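Local coordinates for major pilin backbone protein T-antigen, T13 (Streptococcus pyogenes, PDB 6BBT) that probably forms the repeating backbone subunit of the pilus on the bacterial surface, where it serves as the trypsin-resistant T-antigen used in serotyping, at residues A[31-36]-A[99-104]. Sequence-based numbering, arbitrary orientation.
Sequences FTFTIE and VSEQND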
loop_
_atom_site.group_PDB
_atom_site.type_symbol
_atom_site.label_atom_id
_atom_site.label_comp_id
_atom_site.label_asym_id
_atom_site.label_seq_id
_atom_site.Cartn_x
_atom_site.Cartn_y
_atom_site.Cartn_z
ATOM N N PHE A 31 -5.081 -1.351 -7.359
ATOM C CA PHE A 31 -4.313 -0.560 -8.310
ATOM C C PHE A 31 -5.070 -0.551 -9.626
ATOM O O PHE A 31 -5.603 -1.568 -10.043
ATOM C CB PHE A 31 -2.909 -1.136 -8.500
ATOM C CG PHE A 31 -2.084 -1.053 -7.271
ATOM C CD1 PHE A 31 -1.330 0.078 -7.011
ATOM C CD2 PHE A 31 -2.132 -2.055 -6.326
ATOM C CE1 PHE A 31 -0.586 0.184 -5.857
ATOM C CE2 PHE A 31 -1.391 -1.956 -5.148
ATOM C CZ PHE A 31 -0.619 -0.831 -4.916
ATOM N N THR A 32 -5.091 0.605 -10.277
ATOM C CA THR A 32 -5.835 0.798 -11.494
ATOM C C THR A 32 -4.873 1.160 -12.613
ATOM O O THR A 32 -4.045 2.050 -12.467
ATOM C CB THR A 32 -6.883 1.899 -11.297
ATOM O OG1 THR A 32 -7.854 1.426 -10.371
ATOM C CG2 THR A 32 -7.595 2.253 -12.613
ATOM N N PHE A 33 -4.996 0.448 -13.726
ATOM C CA PHE A 33 -4.225 0.747 -14.918
ATOM C C PHE A 33 -5.171 1.375 -15.943
ATOM O O PHE A 33 -6.340 0.991 -16.036
ATOM C CB PHE A 33 -3.579 -0.527 -15.431
ATOM C CG PHE A 33 -3.010 -1.342 -14.331
ATOM C CD1 PHE A 33 -1.885 -0.906 -13.670
ATOM C CD2 PHE A 33 -3.687 -2.453 -13.851
ATOM C CE1 PHE A 33 -1.387 -1.611 -12.584
ATOM C CE2 PHE A 33 -3.182 -3.179 -12.781
ATOM C CZ PHE A 33 -2.033 -2.745 -12.148
ATOM N N THR A 34 -4.654 2.360 -16.664
ATOM C CA THR A 34 -5.415 3.120 -17.632
ATOM C C THR A 34 -4.751 2.940 -18.980
ATOM O O THR A 34 -3.527 2.941 -19.084
ATOM C CB THR A 34 -5.403 4.620 -17.311
ATOM O OG1 THR A 34 -5.775 4.816 -15.951
ATOM C CG2 THR A 34 -6.399 5.358 -18.189
ATOM N N ILE A 35 -5.577 2.827 -20.009
ATOM C CA ILE A 35 -5.114 2.849 -21.391
ATOM C C ILE A 35 -5.796 4.028 -22.075
ATOM O O ILE A 35 -7.002 4.240 -21.902
ATOM C CB ILE A 35 -5.354 1.502 -22.114
ATOM C CG1 ILE A 35 -4.692 1.519 -23.490
ATOM C CG2 ILE A 35 -6.828 1.159 -22.239
ATOM C CD1 ILE A 35 -4.520 0.143 -24.065
ATOM N N GLU A 36 -5.005 4.824 -22.791
ATOM C CA GLU A 36 -5.520 5.938 -23.590
ATOM C C GLU A 36 -4.826 5.965 -24.957
ATOM O O GLU A 36 -3.735 5.409 -25.106
ATOM C CB GLU A 36 -5.309 7.266 -22.863
ATOM C CG GLU A 36 -3.849 7.686 -22.706
ATOM C CD GLU A 36 -3.684 8.971 -21.919
ATOM O OE1 GLU A 36 -4.661 9.424 -21.285
ATOM O OE2 GLU A 36 -2.569 9.538 -21.928
ATOM N N VAL A 99 -0.204 3.071 -21.721
ATOM C CA VAL A 99 -0.698 2.398 -20.509
ATOM C C VAL A 99 0.078 2.947 -19.312
ATOM O O VAL A 99 1.299 3.077 -19.365
ATOM C CB VAL A 99 -0.554 0.866 -20.612
ATOM C CG1 VAL A 99 -0.937 0.147 -19.301
ATOM C CG2 VAL A 99 -1.405 0.361 -21.753
ATOM N N SER A 100 -0.641 3.305 -18.257
ATOM C CA SER A 100 -0.025 3.795 -17.029
ATOM C C SER A 100 -0.798 3.277 -15.837
ATOM O O SER A 100 -1.885 2.709 -15.994
ATOM C CB SER A 100 -0.010 5.315 -17.006
ATOM O OG SER A 100 -1.320 5.801 -17.132
ATOM N N GLU A 101 -0.216 3.472 -14.667
ATOM C CA GLU A 101 -0.862 3.136 -13.405
ATOM C C GLU A 101 -1.241 4.431 -12.731
ATOM O O GLU A 101 -0.418 5.312 -12.576
ATOM C CB GLU A 101 0.084 2.375 -12.487
ATOM C CG GLU A 101 -0.517 2.041 -11.129
ATOM C CD GLU A 101 0.447 1.248 -10.250
ATOM O OE1 GLU A 101 0.678 0.061 -10.503
ATOM O OE2 GLU A 101 0.980 1.844 -9.306
ATOM N N GLN A 102 -2.476 4.507 -12.288
ATOM C CA GLN A 102 -2.962 5.640 -11.510
ATOM C C GLN A 102 -2.274 5.747 -10.146
ATOM O O GLN A 102 -2.133 4.746 -9.422
ATOM C CB GLN A 102 -4.463 5.443 -11.327
ATOM C CG GLN A 102 -5.210 6.534 -10.615
ATOM C CD GLN A 102 -6.705 6.302 -10.707
ATOM O OE1 GLN A 102 -7.290 5.502 -9.958
ATOM N NE2 GLN A 102 -7.337 6.984 -11.656
ATOM N N ASN A 103 -1.837 6.951 -9.804
ATOM C CA ASN A 103 -1.375 7.240 -8.464
ATOM C C ASN A 103 -2.570 7.612 -7.580
ATOM O O ASN A 103 -3.072 8.738 -7.626
ATOM C CB ASN A 103 -0.317 8.334 -8.474
ATOM C CG ASN A 103 0.402 8.458 -7.146
ATOM O OD1 ASN A 103 -0.220 8.459 -6.078
ATOM N ND2 ASN A 103 1.716 8.568 -7.202
ATOM N N ASP A 104 -3.029 6.660 -6.767
ATOM C CA ASP A 104 -4.196 6.909 -5.900
ATOM C C ASP A 104 -3.874 7.696 -4.641
ATOM O O ASP A 104 -4.795 8.072 -3.920
ATOM C CB ASP A 104 -4.877 5.603 -5.528
ATOM C CG ASP A 104 -5.369 4.836 -6.728
ATOM O OD1 ASP A 104 -5.899 5.466 -7.670
ATOM O OD2 ASP A 104 -5.261 3.599 -6.728
HETATM O O HOH W 1 -3.786 2.579 -8.903
HETATM O O HOH W 2 -7.206 1.887 -7.776
HETATM O O HOH W 3 -2.266 5.904 -19.683
HETATM O O HOH W 4 -3.297 5.984 -15.038
#
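Phe31 and Glu101 meet across an antiparallel strand pair in the isopeptide-containing domain of the pilin, an example of how a β-sheet can carry a buried carboxylate on its apolar face. CD1 of Phe31 lies 3.7 Å from OE2 of Glu101, the ring and carboxylate planes turned 42° apart. Thr32 faces Gln102, and its carbonyl O receives Gln102 N in a fairly straight bond of 2.9 Å. Water extends the ladder here, for one molecule accepts from Thr32 N and donates both to Gln102 O and to Asp104 OD2, while a second joins OG1 of Thr32 to the same carboxylate oxygen.

Phe33 returns to the inner face in a non-hydrogen-bonded pair with Glu101. With CG anti to the backbone N (chi1 178°) and the chain extended beyond it, Glu101 runs alongside the ring, its CG 4.0 Å from CE1 of Phe33 and its OE1 at the ring edge, 3.4 Å from that same CE1. Beyond the two rings, OE1 is hydrogen-bonded to Lys15 NZ and OE2 to Asp112 N, with Asn152 close by. This grouping is consistent with the Lys–Asn isopeptide site of Spy0128-like domains, in which a neighbouring glutamate promotes the cross-link.

Thr34 and Ser100 form the hydrogen-bonded pair: Thr34 N gives to Ser100 O at 2.9 Å, and Ser100 N gives to Thr34 O at 3.0 Å. On this outer face the two hydroxyls are linked through a water, and another water joins Ser100 OG to Thr34 O. Ile35 then closes the inner row against Val99, the side chains crossing at an angle, with CD1 and CG1 of Ile35 each 3.9 Å from Val99 CG2.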